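Long-range contact in hemoglobin-like protein (Methylacidiphilum infernorum, PDB 4NK2), which binds heme and probably oxygen as a group II truncated hemoglobin of a thermophilic, acidophilic bacterium: residues W159-S164 with R181-I187. Sequence-based numbering, arbitrary orientation.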
# COMPACT_ATOMS: atom_id res chain seq x y z
N TRP A 159 -20.70 -8.13 -11.23
CA TRP A 159 -20.11 -8.33 -9.91
C TRP A 159 -18.66 -8.80 -9.99
O TRP A 159 -17.79 -8.28 -9.29
CB TRP A 159 -20.91 -9.34 -9.06
CG TRP A 159 -20.24 -9.54 -7.73
CD1 TRP A 159 -19.42 -10.58 -7.35
CD2 TRP A 159 -20.28 -8.64 -6.62
NE1 TRP A 159 -18.98 -10.38 -6.05
CE2 TRP A 159 -19.48 -9.20 -5.59
CE3 TRP A 159 -20.92 -7.42 -6.40
CZ2 TRP A 159 -19.32 -8.57 -4.36
CZ3 TRP A 159 -20.76 -6.80 -5.17
CH2 TRP A 159 -19.97 -7.38 -4.16
N GLN A 160 -18.38 -9.79 -10.81
CA GLN A 160 -17.04 -10.33 -10.87
C GLN A 160 -16.07 -9.29 -11.40
O GLN A 160 -14.91 -9.29 -11.06
CB GLN A 160 -17.00 -11.62 -11.66
CG GLN A 160 -16.96 -11.44 -13.14
OE1 GLN A 160 -17.51 -13.77 -13.34
NE2 GLN A 160 -16.92 -12.68 -15.21
N TRP A 161 -16.57 -8.38 -12.22
CA TRP A 161 -15.74 -7.26 -12.68
C TRP A 161 -15.33 -6.35 -11.52
O TRP A 161 -14.14 -6.13 -11.28
CB TRP A 161 -16.44 -6.44 -13.76
CG TRP A 161 -15.68 -5.18 -14.13
CD1 TRP A 161 -14.35 -5.08 -14.42
CD2 TRP A 161 -16.22 -3.85 -14.24
NE1 TRP A 161 -14.03 -3.76 -14.70
CE2 TRP A 161 -15.16 -3.00 -14.60
CE3 TRP A 161 -17.50 -3.31 -14.07
CZ2 TRP A 161 -15.34 -1.62 -14.79
CZ3 TRP A 161 -17.68 -1.96 -14.26
CH2 TRP A 161 -16.60 -1.12 -14.62
N ILE A 162 -16.30 -5.82 -10.78
CA ILE A 162 -15.92 -4.89 -9.71
C ILE A 162 -15.23 -5.58 -8.53
O ILE A 162 -14.37 -4.98 -7.87
CB ILE A 162 -17.10 -4.02 -9.20
CG1 ILE A 162 -18.24 -4.91 -8.68
CG2 ILE A 162 -17.60 -3.11 -10.30
CD1 ILE A 162 -19.34 -4.13 -7.95
N GLU A 163 -15.63 -6.81 -8.21
CA GLU A 163 -15.01 -7.54 -7.10
C GLU A 163 -13.52 -7.72 -7.33
O GLU A 163 -12.73 -7.62 -6.40
CB GLU A 163 -15.64 -8.93 -6.91
CG GLU A 163 -15.12 -9.68 -5.67
CD GLU A 163 -13.79 -10.40 -5.88
OE1 GLU A 163 -13.39 -10.65 -7.06
OE2 GLU A 163 -13.14 -10.75 -4.86
N SER A 164 -13.14 -7.99 -8.58
CA SER A 164 -11.71 -8.17 -8.85
C SER A 164 -11.01 -6.85 -9.14
O SER A 164 -9.91 -6.62 -8.65
CB SER A 164 -11.48 -9.15 -10.00
OG SER A 164 -10.09 -9.24 -10.26
N ARG A 181 -11.52 -12.24 -1.13
CA ARG A 181 -12.26 -12.52 -2.36
C ARG A 181 -13.74 -12.72 -2.02
O ARG A 181 -14.08 -13.36 -1.02
CB ARG A 181 -11.71 -13.76 -3.07
CG ARG A 181 -10.25 -13.63 -3.51
CD ARG A 181 -9.98 -12.28 -4.17
NE ARG A 181 -10.77 -12.05 -5.38
CZ ARG A 181 -10.53 -12.64 -6.55
NH1 ARG A 181 -9.54 -13.52 -6.65
NH2 ARG A 181 -11.28 -12.37 -7.62
N VAL A 182 -14.63 -12.15 -2.83
CA VAL A 182 -16.06 -12.35 -2.66
C VAL A 182 -16.64 -12.93 -3.95
O VAL A 182 -17.10 -12.18 -4.81
CB VAL A 182 -16.78 -11.04 -2.30
CG1 VAL A 182 -18.26 -11.29 -1.99
CG2 VAL A 182 -16.10 -10.37 -1.11
N PRO A 183 -16.60 -14.26 -4.11
CA PRO A 183 -17.13 -14.84 -5.34
C PRO A 183 -18.65 -14.71 -5.37
O PRO A 183 -19.29 -14.64 -4.31
CB PRO A 183 -16.73 -16.32 -5.24
CG PRO A 183 -16.60 -16.56 -3.75
CD PRO A 183 -16.06 -15.28 -3.19
N TYR A 184 -19.21 -14.67 -6.57
CA TYR A 184 -20.65 -14.45 -6.72
C TYR A 184 -21.44 -15.48 -5.93
O TYR A 184 -22.53 -15.19 -5.43
CB TYR A 184 -21.01 -14.51 -8.20
CG TYR A 184 -22.45 -14.15 -8.49
CD1 TYR A 184 -22.89 -12.84 -8.34
CD2 TYR A 184 -23.35 -15.11 -8.91
CE1 TYR A 184 -24.20 -12.50 -8.62
CE2 TYR A 184 -24.66 -14.79 -9.19
CZ TYR A 184 -25.08 -13.49 -9.04
OH TYR A 184 -26.39 -13.18 -9.32
N SER A 185 -20.89 -16.68 -5.80
CA SER A 185 -21.59 -17.77 -5.12
C SER A 185 -21.87 -17.45 -3.65
O SER A 185 -22.89 -17.89 -3.11
CB SER A 185 -20.78 -19.06 -5.23
OG SER A 185 -19.51 -18.91 -4.62
N GLU A 186 -21.00 -16.68 -3.03
CA GLU A 186 -21.19 -16.29 -1.64
C GLU A 186 -22.36 -15.36 -1.44
O GLU A 186 -22.93 -15.30 -0.37
CB GLU A 186 -19.92 -15.62 -1.11
CG GLU A 186 -20.00 -15.18 0.32
CD GLU A 186 -18.71 -14.56 0.79
OE1 GLU A 186 -17.68 -14.77 0.16
OE2 GLU A 186 -18.73 -13.84 1.80
N ILE A 187 -22.73 -14.63 -2.48
CA ILE A 187 -23.77 -13.61 -2.36
C ILE A 187 -24.97 -13.82 -3.29
O ILE A 187 -25.90 -13.01 -3.28
CB ILE A 187 -23.22 -12.19 -2.63
CG1 ILE A 187 -22.77 -12.07 -4.09
CG2 ILE A 187 -22.07 -11.87 -1.69
CD1 ILE A 187 -22.18 -10.69 -4.44
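Helix 155-165, a heme-pocket helix of this truncated globin, is joined to the loop 181-183 and the start of helix 184-192 through Trp159 and Glu163, one turn apart, which together take hold of the backbone of Val182 and the side chain of Arg181. The carboxylate of Glu163 meets the Arg181 guanidinium edge to edge, the two planes 18° apart. Arg181 NE reaches Glu163 OE2 at 2.8 Å and Arg181 NH2 reaches Glu163 OE1 at 2.8 Å, both on syn lone pairs, which gives a two-pronged, side-on salt bridge. Val182 N also donates to Glu163 OE2, at 2.9 Å, from above the carboxylate plane, and Arg134 brings a second positive charge to the same oxygen. Replacing Glu163 with an alanine would remove the carboxylate, and the amide of Val182 would probably lose its acceptor, Arg181 and Arg134 their counter-charge, and the Arg181 guanidinium be set free to turn.

The carbonyl of the same valine goes to the indole: Trp159 NE1 donates to Val182 O at 2.9 Å, almost straight (171°) and in the ring plane. CG of Trp159 is anti to the backbone N (chi1 178°), which carries the indole out from the helix toward Val182 and Ile187. Ile187 CD1 lies over the ring, 3.5 Å from the centroid of its five-membered part, a CH-pi contact; Glu163 CB lies against the opposite face. Val182 CG1 touches Trp159 CZ2 at 3.8 Å. Helix 155-165 also carries Trp161, which touches the heme; the contact thus joins a heme-lining helix of the truncated globin to the chain's C-terminal helix.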